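Local coordinates for Lin2722 protein (Listeria innocua, PDB 3DS8) that is of unknown function but has an alpha/beta-hydrolase fold and probably acts as a serine hydrolase, at residues P73-W76 and S77-K81; T155-M158 and D159-K163; A116-K119 and T120-T123; H101-G104 and G105-L108; I162-Q165 and T166-S169. All coordinates share one frame; numbering follows the deposited sequence.

Interaction 1: P73-W76 and S77-K81; sequences PDDW and SKWLK
Trp76 and Trp79 both hold CG anti to the carbonyl carbon (chi1 -81° and -58°), which brings the two indoles together within the first turns of helix 73-91, a helix flanking the central sheet of this alpha/beta-hydrolase fold. Neither ring lies over the other. They meet rim to rim with planes at 43°, and Trp76 CD1 approaches Trp79 CZ3 to 3.7 Å. Asp75 adds its aliphatic part: its CB sits over the face of the six-membered ring of Trp79, 4.1 Å from the centroid, as a CH-pi contact. Asp75 O also lies above the Trp79 ring, offset toward the rim, while accepting the helical bond from Trp79 N at 3.0 Å. The next bond, Leu80 N to Trp76 O, is short at 2.7 Å. Outside this turn, Trp76 is fixed by a bond from NE1 to Gln68 O and by stacking on Phe66, and its side chain also touches Asn103 of helix 103-114. On the outer side of the helix, Lys78 runs its methylenes past Asp74 O, with CG 3.4 Å from that oxygen. The lysine chain then bends at its last torsion, and a water 2.8 Å from Lys78 NZ donates to Asp74 O at 3.0 Å.

Interaction 2: T155-M158 and D159-K163; sequences TPQM and DYFIK
Gln157 and Phe161 make a one-turn side-chain contact on helix 156-163, on the side of that helix that packs against helix 103-114. The two side chains lie alongside each other and point the same way. With CG anti to the backbone N (chi1 174°) and the chain extended beyond it, Gln157 runs along the phenyl ring: its CG comes to 3.4 Å from Phe161 CE2, and the amide plane is turned 35° from the ring plane. The ring also has Gln157 O above one face, offset toward the rim, and the same oxygen accepts from Phe161 N at 3.0 Å.

Ahead of these residues stands the helix N-cap. Thr155 OG1 accepts from Met158 N in a long (3.3 Å) but nearly straight bond, N-H...O 172°, which gives a partner to an amide of the first turn. The Thr155 carbonyl starts the regular backbone bonding by accepting from Asp159 N at 2.9 Å. Met158, a selenomethionine, folds back at its second and third torsions, and its methyl CE is thereby carried to Ile162 CD1 at 3.9 Å; SE is more distant from the phenyl ring, 4.4 Å from Phe161 CD2. The polar ends are held by other parts of the chain: Gln157 NE2 donates to Phe134 O, and Tyr160 OH is hydrogen-bonded to Asp114 OD1. Phe161 also meets the rings of Tyr110 and Phe202, while Tyr160 CB lies against the preceding turn, 3.3 Å from Gln157 O, and its ring leads away to meet Tyr110.

Interaction 3: A116-K119 and T120-T123; sequences AGDK and TVPT
An Asx turn built into a type I beta turn links Asp118 to Thr120, the carboxylate of the first residue gripping the residue two places on. Asp118 OD1 takes two hydrogen bonds from that threonine, one from Thr120 N at 2.9 Å and one from Thr120 OG1 at 2.6 Å. Both donors arrive from the same face of the carboxylate. The amide meets OD1 on its anti side, 22° out of the plane, whereas the hydroxyl comes from higher above, 39° out. The aspartate torsion (CG anti to the backbone N, chi1 -171°) puts the carboxylate beside Asp118's own carbonyl carbon, on the side of the following residues, where OD1 meets Thr120. Thr120 OG1 stands between its own backbone N and carbonyl carbon, near enough to the amide for one oxygen to serve both. This paired grip should restrain the rotation of both side chains.

The beta turn itself, Asp118 to Val121, is closed by a weak bond of 3.3 Å from Val121 N to Asp118 O. It lies at the surface in the loop between helix 103-114 and strand 123-130, on the crossover of a beta-alpha-beta unit. Val121 is the buried residue of the four in the turn: its CG2 packs 3.7 Å from Asp118 O, and its side chain also touches Lys81 and Glu85 of helix 73-91. Asp118 OD2 makes a long, weak ion pair with Lys81 NZ, and Lys119 O accepts from Lys88 NZ, both lysines belonging to that helix. Where the strand begins, Thr123 CG2 lies 4.1 Å from Ala116 O, a loose van der Waals approach of a methyl to a carbonyl oxygen.

Interaction 4: H101-G104 and G105-L108; sequences HSNG and GLAL. With SO4 (sulfate ion), chain B.
Ser102 holds phi 54° and psi -116°, a strained conformation, and its carbonyl reaches forward to Gly105 N at 3.0 Å and Leu106 N at 3.4 Å, both bonds weak. This sharp turn from strand 95-101 into helix 103-114, with the sequence Gly-His-Ser-Asn-Gly, is consistent with the nucleophile elbow of alpha/beta hydrolases. Regular helical bonding follows, with Ala107 N to Asn103 O at 2.9 Å and Leu108 N to Gly104 O at 3.1 Å. At the elbow a sulfate ion, probably from the crystallisation liquor, accepts from Asn103 N through its O3 at 2.9 Å, N-H...O 157°. In alpha/beta hydrolases generally the amide after the nucleophile contributes to the oxyanion hole, and the anion may mark that position; Ser12 OG and His222 NE2 also bond to it. The model places Ser102 OG too close to the sulfate for a normal contact, so that approach is doubtful. His222 probably serves as the partner histidine of Ser102. Asn103 and Leu106 cross at about a right angle, bringing Asn103 OD1 to 3.9 Å from Leu106 CD1, while Pro73 of helix 73-91 packs against Asn103. Farther along the helix, Leu108 leans its branch point back over the preceding turn, with CG 3.5 Å from Gly104 O.

Interaction 5: I162-Q165 and T166-S169; sequences IKNQ and TEVS
Asn164 and Gln165 present their carbonyls to Glu167 and Val168 in a short 3-10 turn that follows helix 156-163. Glu167 N donates to Asn164 O at 2.9 Å and Val168 N to Gln165 O at 3.3 Å, each bond spanning three residues. Both donors sit well above the carbonyl planes, 49° and 57° out of them, so neither bond uses a lone-pair direction. Side chains close in on the same oxygens. Glu167 CG lies 3.4 Å from Asn164 O, and Val168 CG2 approaches Gln165 O equally closely at 3.4 Å. Gln165 places CG between its backbone N and carbonyl carbon (chi1 71°), which tucks that carbon against the next amide, 3.2 Å from Thr166 N. The helix passes into this turn through a weak bond of 3.4 Å from Gln165 N to Ile162 O.

Farther out, Val168 is buried and rests on Glu113 of helix 103-114 and on Ser206. Gln165 touches Glu113 and Phe202, with a weak bond from its NE2 to Ser206 OG, so the turn is seated on neighbouring parts of the fold while Thr166 and Glu167 are exposed. On that outer side, Thr166 CG2 lies 4.1 Å from Lys163 O.

In the fold
Interaction 4 is the buried one, about 5 Å from the chain centre to its own centre, whereas interactions 3 and 5 lie at the surface and interactions 1 and 2 are partly buried. Helix 103-114, which starts in interaction 4, is flanked by helix 73-91 on Asn103 and Leu106 and by helix 156-163 on Leu106; Pro73 CG and Gln157 OE1 join those two neighbours at 3.7 Å. Interactions 2 and 5 share Ile162 and Lys163, interaction 2 holding the capped start of helix 156-163 and interaction 5 the turn after its end. Chemistry follows place: aromatic and apolar packing in interactions 1 and 2, anion binding in interaction 4, a carboxylate grip in interaction 3 and backbone turn bonds in interaction 5.

Interaction 1: P73-W76 and S77-K81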
loop_
_atom_site.group_PDB
_atom_site.type_symbol
_atom_site.label_atom_id
_atom_site.label_comp_id
_atom_site.label_asym_id
_atom_site.label_seq_id
_atom_site.Cartn_x
_atom_site.Cartn_y
_atom_site.Cartn_z
ATOM N N PRO A 73 7.605 -9.358 3.398
ATOM C CA PRO A 73 7.145 -8.455 2.359
ATOM C C PRO A 73 8.073 -8.437 1.149
ATOM O O PRO A 73 7.589 -8.201 0.032
ATOM C CB PRO A 73 7.069 -7.110 3.041
ATOM C CG PRO A 73 7.789 -7.215 4.291
ATOM C CD PRO A 73 7.882 -8.670 4.673
ATOM N N ASP A 74 9.377 -8.674 1.338
ATOM C CA ASP A 74 10.242 -8.716 0.159
ATOM C C ASP A 74 10.033 -9.974 -0.666
ATOM O O ASP A 74 10.117 -9.915 -1.910
ATOM C CB ASP A 74 11.721 -8.405 0.465
ATOM C CG ASP A 74 12.355 -9.324 1.431
ATOM O OD1 ASP A 74 11.678 -9.891 2.296
ATOM O OD2 ASP A 74 13.610 -9.408 1.369
ATOM N N ASP A 75 9.684 -11.102 -0.032
ATOM C CA ASP A 75 9.245 -12.276 -0.816
ATOM C C ASP A 75 7.929 -12.001 -1.576
ATOM O O ASP A 75 7.800 -12.328 -2.793
ATOM C CB ASP A 75 9.089 -13.494 0.053
ATOM C CG ASP A 75 10.447 -14.149 0.372
ATOM O OD1 ASP A 75 11.437 -13.876 -0.316
ATOM O OD2 ASP A 75 10.514 -14.910 1.300
ATOM N N TRP A 76 6.994 -11.371 -0.889
ATOM C CA TRP A 76 5.747 -10.954 -1.547
ATOM C C TRP A 76 6.025 -10.071 -2.782
ATOM O O TRP A 76 5.426 -10.264 -3.845
ATOM C CB TRP A 76 4.831 -10.219 -0.574
ATOM C CG TRP A 76 4.036 -11.112 0.305
ATOM C CD1 TRP A 76 4.172 -12.447 0.503
ATOM C CD2 TRP A 76 2.960 -10.689 1.131
ATOM N NE1 TRP A 76 3.236 -12.895 1.427
ATOM C CE2 TRP A 76 2.473 -11.823 1.819
ATOM C CE3 TRP A 76 2.336 -9.450 1.328
ATOM C CZ2 TRP A 76 1.407 -11.752 2.730
ATOM C CZ3 TRP A 76 1.260 -9.383 2.219
ATOM C CH2 TRP A 76 0.828 -10.523 2.923
ATOM N N SER A 77 6.888 -9.082 -2.631
ATOM C CA SER A 77 7.205 -8.190 -3.753
ATOM C C SER A 77 7.740 -8.932 -4.965
ATOM O O SER A 77 7.365 -8.621 -6.101
ATOM C CB SER A 77 8.192 -7.150 -3.306
ATOM O OG SER A 77 8.516 -6.251 -4.348
ATOM N N LYS A 78 8.663 -9.881 -4.742
ATOM C CA LYS A 78 9.194 -10.730 -5.829
ATOM C C LYS A 78 8.105 -11.550 -6.506
ATOM O O LYS A 78 8.064 -11.635 -7.729
ATOM C CB LYS A 78 10.267 -11.677 -5.289
ATOM C CG LYS A 78 11.512 -10.975 -4.812
ATOM C CD LYS A 78 12.555 -11.995 -4.355
ATOM C CE LYS A 78 13.499 -11.400 -3.342
ATOM N NZ LYS A 78 14.058 -10.077 -3.812
ATOM N N TRP A 79 7.200 -12.123 -5.714
ATOM C CA TRP A 79 6.090 -12.903 -6.271
ATOM C C TRP A 79 5.066 -12.017 -7.002
ATOM O O TRP A 79 4.530 -12.401 -8.056
ATOM C CB TRP A 79 5.415 -13.741 -5.195
ATOM C CG TRP A 79 6.339 -14.669 -4.526
ATOM C CD1 TRP A 79 7.477 -15.234 -5.044
ATOM C CD2 TRP A 79 6.215 -15.160 -3.195
ATOM N NE1 TRP A 79 8.095 -16.027 -4.081
ATOM C CE2 TRP A 79 7.331 -15.999 -2.943
ATOM C CE3 TRP A 79 5.284 -14.972 -2.187
ATOM C CZ2 TRP A 79 7.506 -16.657 -1.717
ATOM C CZ3 TRP A 79 5.475 -15.613 -0.959
ATOM C CH2 TRP A 79 6.547 -16.464 -0.750
ATOM N N LEU A 80 4.818 -10.838 -6.450
ATOM C CA LEU A 80 3.962 -9.848 -7.102
ATOM C C LEU A 80 4.519 -9.464 -8.473
ATOM O O LEU A 80 3.761 -9.411 -9.445
ATOM C CB LEU A 80 3.818 -8.618 -6.211
ATOM C CG LEU A 80 2.988 -7.438 -6.719
ATOM C CD1 LEU A 80 1.553 -7.899 -6.937
ATOM C CD2 LEU A 80 3.061 -6.304 -5.713
ATOM N N LYS A 81 5.824 -9.200 -8.557
ATOM C CA LYS A 81 6.469 -8.893 -9.848
ATOM C C LYS A 81 6.203 -9.969 -10.891
ATOM O O LYS A 81 5.856 -9.687 -12.018
ATOM C CB LYS A 81 7.995 -8.715 -9.676
ATOM C CG LYS A 81 8.898 -8.966 -10.929
ATOM C CD LYS A 81 9.074 -7.734 -11.688
ATOM C CE LYS A 81 10.225 -7.815 -12.709
ATOM N NZ LYS A 81 10.790 -9.143 -13.128
HETATM O O HOH W 1 12.355 -8.150 -2.830
#

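Interaction 2: T155-M158 and D159-K163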
loop_
_atom_site.group_PDB
_atom_site.type_symbol
_atom_site.label_atom_id
_atom_site.label_comp_id
_atom_site.label_asym_id
_atom_site.label_seq_id
_atom_site.Cartn_x
_atom_site.Cartn_y
_atom_site.Cartn_z
ATOM N N THR A 155 15.549 -0.264 11.657
ATOM C CA THR A 155 15.696 -1.661 11.334
ATOM C C THR A 155 16.349 -1.867 9.946
ATOM O O THR A 155 16.418 -0.930 9.153
ATOM C CB THR A 155 14.320 -2.328 11.315
ATOM O OG1 THR A 155 13.532 -1.699 10.291
ATOM C CG2 THR A 155 13.623 -2.189 12.688
ATOM N N PRO A 156 16.851 -3.090 9.664
ATOM C CA PRO A 156 17.349 -3.434 8.338
ATOM C C PRO A 156 16.366 -3.145 7.206
ATOM O O PRO A 156 16.777 -2.692 6.134
ATOM C CB PRO A 156 17.654 -4.932 8.457
ATOM C CG PRO A 156 18.046 -5.100 9.894
ATOM C CD PRO A 156 17.104 -4.185 10.631
ATOM N N GLN A 157 15.075 -3.365 7.439
ATOM C CA GLN A 157 14.091 -3.041 6.421
ATOM C C GLN A 157 14.078 -1.533 6.127
ATOM O O GLN A 157 14.114 -1.118 4.957
ATOM C CB GLN A 157 12.701 -3.533 6.856
ATOM C CG GLN A 157 11.577 -3.122 5.930
ATOM C CD GLN A 157 10.255 -3.714 6.391
ATOM O OE1 GLN A 157 9.954 -4.880 6.129
ATOM N NE2 GLN A 157 9.495 -2.928 7.147
HETATM N N MSE A 158 14.021 -0.713 7.184
HETATM C CA MSE A 158 14.098 0.732 7.001
HETATM C C MSE A 158 15.376 1.128 6.329
HETATM O O MSE A 158 15.391 2.040 5.524
HETATM C CB MSE A 158 14.029 1.511 8.316
HETATM C CG MSE A 158 12.732 1.774 8.828
HETATM SE SE MSE A 158 11.634 2.832 7.584
HETATM C CE MSE A 158 12.409 4.645 7.550
ATOM N N ASP A 159 16.500 0.492 6.681
ATOM C CA ASP A 159 17.764 0.831 6.046
ATOM C C ASP A 159 17.663 0.626 4.519
ATOM O O ASP A 159 18.190 1.419 3.740
ATOM C CB ASP A 159 18.927 -0.039 6.608
ATOM C CG ASP A 159 19.298 0.285 8.066
ATOM O OD1 ASP A 159 18.986 1.379 8.589
ATOM O OD2 ASP A 159 19.963 -0.588 8.676
ATOM N N TYR A 160 17.013 -0.459 4.106
ATOM C CA TYR A 160 16.847 -0.772 2.696
ATOM C C TYR A 160 16.008 0.319 2.018
ATOM O O TYR A 160 16.377 0.823 0.972
ATOM C CB TYR A 160 16.144 -2.142 2.517
ATOM C CG TYR A 160 16.020 -2.569 1.059
ATOM C CD1 TYR A 160 16.935 -3.450 0.501
ATOM C CD2 TYR A 160 14.973 -2.114 0.265
ATOM C CE1 TYR A 160 16.830 -3.832 -0.828
ATOM C CE2 TYR A 160 14.867 -2.483 -1.045
ATOM C CZ TYR A 160 15.790 -3.344 -1.583
ATOM O OH TYR A 160 15.705 -3.747 -2.902
ATOM N N PHE A 161 14.876 0.639 2.623
ATOM C CA PHE A 161 13.948 1.652 2.062
ATOM C C PHE A 161 14.642 3.011 1.897
ATOM O O PHE A 161 14.486 3.691 0.874
ATOM C CB PHE A 161 12.696 1.818 2.926
ATOM C CG PHE A 161 11.750 0.632 2.924
ATOM C CD1 PHE A 161 11.615 -0.208 1.820
ATOM C CD2 PHE A 161 10.999 0.376 4.049
ATOM C CE1 PHE A 161 10.722 -1.274 1.829
ATOM C CE2 PHE A 161 10.047 -0.687 4.082
ATOM C CZ PHE A 161 9.921 -1.519 2.984
ATOM N N ILE A 162 15.420 3.392 2.895
ATOM C CA ILE A 162 16.213 4.626 2.820
ATOM C C ILE A 162 17.272 4.586 1.738
ATOM O O ILE A 162 17.394 5.539 0.951
ATOM C CB ILE A 162 16.852 4.957 4.187
ATOM C CG1 ILE A 162 15.747 5.352 5.172
ATOM C CG2 ILE A 162 17.905 6.100 4.023
ATOM C CD1 ILE A 162 16.136 5.379 6.644
ATOM N N LYS A 163 18.024 3.496 1.684
ATOM C CA LYS A 163 19.084 3.321 0.690
ATOM C C LYS A 163 18.543 3.402 -0.732
ATOM O O LYS A 163 19.156 4.012 -1.606
ATOM C CB LYS A 163 19.812 1.983 0.920
ATOM C CG LYS A 163 20.856 1.613 -0.127
ATOM C CD LYS A 163 21.649 0.388 0.288
ATOM C CE LYS A 163 22.703 -0.026 -0.726
ATOM N NZ LYS A 163 22.187 -1.027 -1.679
#

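Interaction 3: A116-K119 and T120-T123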
loop_
_atom_site.group_PDB
_atom_site.type_symbol
_atom_site.label_atom_id
_atom_site.label_comp_id
_atom_site.label_asym_id
_atom_site.label_seq_id
_atom_site.Cartn_x
_atom_site.Cartn_y
_atom_site.Cartn_z
ATOM N N ALA A 116 10.609 0.177 -10.531
ATOM C CA ALA A 116 10.174 1.414 -11.218
ATOM C C ALA A 116 10.643 1.508 -12.696
ATOM O O ALA A 116 9.895 1.994 -13.562
ATOM C CB ALA A 116 10.631 2.649 -10.412
ATOM N N GLY A 117 11.850 1.040 -12.996
ATOM C CA GLY A 117 12.374 1.100 -14.371
ATOM C C GLY A 117 11.983 -0.050 -15.308
ATOM O O GLY A 117 12.389 -0.091 -16.475
ATOM N N ASP A 118 11.190 -0.986 -14.813
ATOM C CA ASP A 118 11.035 -2.273 -15.481
ATOM C C ASP A 118 9.787 -2.230 -16.350
ATOM O O ASP A 118 8.683 -2.256 -15.830
ATOM C CB ASP A 118 10.950 -3.397 -14.435
ATOM C CG ASP A 118 11.004 -4.771 -15.052
ATOM O OD1 ASP A 118 10.574 -4.919 -16.229
ATOM O OD2 ASP A 118 11.501 -5.707 -14.377
ATOM N N LYS A 119 9.987 -2.188 -17.673
ATOM C CA LYS A 119 8.895 -2.079 -18.639
ATOM C C LYS A 119 8.051 -3.351 -18.775
ATOM O O LYS A 119 7.014 -3.324 -19.407
ATOM C CB LYS A 119 9.442 -1.661 -20.011
ATOM C CG LYS A 119 9.975 -0.226 -20.018
ATOM C CD LYS A 119 10.844 0.045 -21.221
ATOM C CE LYS A 119 11.482 1.447 -21.144
ATOM N NZ LYS A 119 12.739 1.508 -21.933
ATOM N N THR A 120 8.478 -4.461 -18.182
ATOM C CA THR A 120 7.682 -5.695 -18.239
ATOM C C THR A 120 6.587 -5.764 -17.171
ATOM O O THR A 120 5.756 -6.671 -17.198
ATOM C CB THR A 120 8.557 -6.948 -18.099
ATOM O OG1 THR A 120 9.069 -7.021 -16.754
ATOM C CG2 THR A 120 9.665 -6.942 -19.166
ATOM N N VAL A 121 6.591 -4.834 -16.211
ATOM C CA VAL A 121 5.483 -4.768 -15.251
ATOM C C VAL A 121 4.893 -3.351 -15.195
ATOM O O VAL A 121 5.581 -2.400 -15.550
ATOM C CB VAL A 121 5.931 -5.213 -13.822
ATOM C CG1 VAL A 121 6.496 -6.640 -13.844
ATOM C CG2 VAL A 121 6.954 -4.232 -13.245
ATOM N N PRO A 122 3.638 -3.217 -14.724
ATOM C CA PRO A 122 3.089 -1.863 -14.643
ATOM C C PRO A 122 3.836 -1.008 -13.615
ATOM O O PRO A 122 4.246 -1.491 -12.554
ATOM C CB PRO A 122 1.644 -2.098 -14.262
ATOM C CG PRO A 122 1.388 -3.567 -14.570
ATOM C CD PRO A 122 2.661 -4.199 -14.235
ATOM N N THR A 123 4.015 0.259 -13.923
ATOM C CA THR A 123 4.686 1.154 -12.993
ATOM C C THR A 123 3.660 1.505 -11.895
ATOM O O THR A 123 2.517 1.836 -12.213
ATOM C CB THR A 123 5.092 2.475 -13.654
ATOM O OG1 THR A 123 3.929 3.107 -14.166
ATOM C CG2 THR A 123 5.991 2.275 -14.779
#

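Interaction 4: H101-G104 and G105-L108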
loop_
_atom_site.group_PDB
_atom_site.type_symbol
_atom_site.label_atom_id
_atom_site.label_comp_id
_atom_site.label_asym_id
_atom_site.label_seq_id
_atom_site.Cartn_x
_atom_site.Cartn_y
_atom_site.Cartn_z
ATOM N N HIS A 101 -2.841 -3.432 2.939
ATOM C CA HIS A 101 -3.002 -3.444 4.387
ATOM C C HIS A 101 -1.746 -4.070 4.978
ATOM O O HIS A 101 -1.384 -5.196 4.601
ATOM C CB HIS A 101 -4.249 -4.251 4.715
ATOM C CG HIS A 101 -4.548 -4.415 6.168
ATOM N ND1 HIS A 101 -4.347 -3.432 7.121
ATOM C CD2 HIS A 101 -5.089 -5.475 6.824
ATOM C CE1 HIS A 101 -4.736 -3.901 8.300
ATOM N NE2 HIS A 101 -5.192 -5.130 8.146
ATOM N N SER A 102 -1.126 -3.358 5.904
ATOM C CA SER A 102 -0.023 -3.844 6.722
ATOM C C SER A 102 1.125 -4.407 5.875
ATOM O O SER A 102 1.710 -3.661 5.106
ATOM C CB SER A 102 -0.547 -4.786 7.825
ATOM O OG SER A 102 0.471 -4.884 8.838
ATOM N N ASN A 103 1.435 -5.709 5.979
ATOM C CA ASN A 103 2.469 -6.321 5.125
ATOM C C ASN A 103 2.279 -6.043 3.635
ATOM O O ASN A 103 3.253 -5.937 2.872
ATOM C CB ASN A 103 2.546 -7.851 5.367
ATOM C CG ASN A 103 3.905 -8.433 5.033
ATOM O OD1 ASN A 103 4.920 -7.933 5.548
ATOM N ND2 ASN A 103 3.956 -9.512 4.194
ATOM N N GLY A 104 1.037 -5.935 3.213
ATOM C CA GLY A 104 0.730 -5.620 1.801
ATOM C C GLY A 104 1.239 -4.295 1.350
ATOM O O GLY A 104 1.712 -4.144 0.206
ATOM N N GLY A 105 1.133 -3.299 2.222
ATOM C CA GLY A 105 1.766 -1.987 1.948
ATOM C C GLY A 105 3.284 -2.033 1.876
ATOM O O GLY A 105 3.884 -1.341 1.049
ATOM N N LEU A 106 3.923 -2.880 2.687
ATOM C CA LEU A 106 5.369 -3.082 2.610
ATOM C C LEU A 106 5.787 -3.739 1.281
ATOM O O LEU A 106 6.757 -3.349 0.676
ATOM C CB LEU A 106 5.901 -3.873 3.790
ATOM C CG LEU A 106 5.629 -3.324 5.197
ATOM C CD1 LEU A 106 6.150 -4.266 6.282
ATOM C CD2 LEU A 106 6.213 -1.914 5.265
ATOM N N ALA A 107 5.030 -4.737 0.850
ATOM C CA ALA A 107 5.273 -5.382 -0.446
ATOM C C ALA A 107 5.198 -4.378 -1.597
ATOM O O ALA A 107 6.081 -4.348 -2.485
ATOM C CB ALA A 107 4.271 -6.554 -0.650
ATOM N N LEU A 108 4.211 -3.489 -1.562
ATOM C CA LEU A 108 4.137 -2.446 -2.568
ATOM C C LEU A 108 5.337 -1.500 -2.538
ATOM O O LEU A 108 5.691 -0.940 -3.563
ATOM C CB LEU A 108 2.833 -1.666 -2.432
ATOM C CG LEU A 108 1.523 -2.376 -2.801
ATOM C CD1 LEU A 108 0.299 -1.555 -2.369
ATOM C CD2 LEU A 108 1.493 -2.697 -4.311
HETATM S S SO4 B . 1.161 -7.592 9.196
HETATM O O1 SO4 B . 2.072 -6.429 9.282
HETATM O O2 SO4 B . 0.003 -7.410 10.051
HETATM O O3 SO4 B . 0.654 -7.761 7.829
HETATM O O4 SO4 B . 1.928 -8.795 9.638
#

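Interaction 5: I162-Q165 and T166-S169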
loop_
_atom_site.group_PDB
_atom_site.type_symbol
_atom_site.label_atom_id
_atom_site.label_comp_id
_atom_site.label_asym_id
_atom_site.label_seq_id
_atom_site.Cartn_x
_atom_site.Cartn_y
_atom_site.Cartn_z
ATOM N N ILE A 162 15.420 3.392 2.895
ATOM C CA ILE A 162 16.213 4.626 2.820
ATOM C C ILE A 162 17.272 4.586 1.738
ATOM O O ILE A 162 17.394 5.539 0.951
ATOM C CB ILE A 162 16.852 4.957 4.187
ATOM C CG1 ILE A 162 15.747 5.352 5.172
ATOM C CG2 ILE A 162 17.905 6.100 4.023
ATOM C CD1 ILE A 162 16.136 5.379 6.644
ATOM N N LYS A 163 18.024 3.496 1.684
ATOM C CA LYS A 163 19.084 3.321 0.690
ATOM C C LYS A 163 18.543 3.402 -0.732
ATOM O O LYS A 163 19.156 4.012 -1.606
ATOM C CB LYS A 163 19.812 1.983 0.920
ATOM C CG LYS A 163 20.856 1.613 -0.127
ATOM C CD LYS A 163 21.649 0.388 0.288
ATOM C CE LYS A 163 22.703 -0.026 -0.726
ATOM N NZ LYS A 163 22.187 -1.027 -1.679
ATOM N N ASN A 164 17.380 2.817 -0.952
ATOM C CA ASN A 164 16.856 2.679 -2.304
ATOM C C ASN A 164 15.787 3.693 -2.652
ATOM O O ASN A 164 15.144 3.574 -3.680
ATOM C CB ASN A 164 16.376 1.252 -2.495
ATOM C CG ASN A 164 17.530 0.267 -2.502
ATOM O OD1 ASN A 164 17.733 -0.510 -1.556
ATOM N ND2 ASN A 164 18.355 0.375 -3.515
ATOM N N GLN A 165 15.627 4.715 -1.810
ATOM C CA GLN A 165 14.591 5.723 -2.033
ATOM C C GLN A 165 14.720 6.444 -3.376
ATOM O O GLN A 165 13.700 6.845 -3.948
ATOM C CB GLN A 165 14.583 6.735 -0.893
ATOM C CG GLN A 165 15.751 7.683 -0.857
ATOM C CD GLN A 165 15.774 8.507 0.437
ATOM O OE1 GLN A 165 16.413 8.135 1.419
ATOM N NE2 GLN A 165 15.075 9.610 0.435
ATOM N N THR A 166 15.959 6.585 -3.844
ATOM C CA THR A 166 16.301 7.210 -5.131
ATOM C C THR A 166 15.716 6.454 -6.337
ATOM O O THR A 166 15.625 7.007 -7.449
ATOM C CB THR A 166 17.876 7.290 -5.333
ATOM O OG1 THR A 166 18.179 7.760 -6.640
ATOM C CG2 THR A 166 18.559 5.911 -5.199
ATOM N N GLU A 167 15.326 5.201 -6.123
ATOM C CA GLU A 167 14.865 4.383 -7.224
ATOM C C GLU A 167 13.372 4.540 -7.484
ATOM O O GLU A 167 12.892 4.040 -8.519
ATOM C CB GLU A 167 15.182 2.909 -6.958
ATOM C CG GLU A 167 16.640 2.671 -6.653
ATOM C CD GLU A 167 17.543 3.098 -7.775
ATOM O OE1 GLU A 167 17.327 2.621 -8.901
ATOM O OE2 GLU A 167 18.452 3.929 -7.535
ATOM N N VAL A 168 12.639 5.225 -6.607
ATOM C CA VAL A 168 11.183 5.314 -6.841
ATOM C C VAL A 168 10.903 6.180 -8.056
ATOM O O VAL A 168 11.699 7.052 -8.418
ATOM C CB VAL A 168 10.355 5.796 -5.602
ATOM C CG1 VAL A 168 10.709 4.959 -4.377
ATOM C CG2 VAL A 168 10.578 7.258 -5.332
ATOM N N SER A 169 9.798 5.879 -8.726
ATOM C CA SER A 169 9.297 6.691 -9.801
ATOM C C SER A 169 9.123 8.117 -9.281
ATOM O O SER A 169 8.547 8.337 -8.214
ATOM C CB SER A 169 7.939 6.177 -10.301
ATOM O OG SER A 169 7.346 7.083 -11.238
#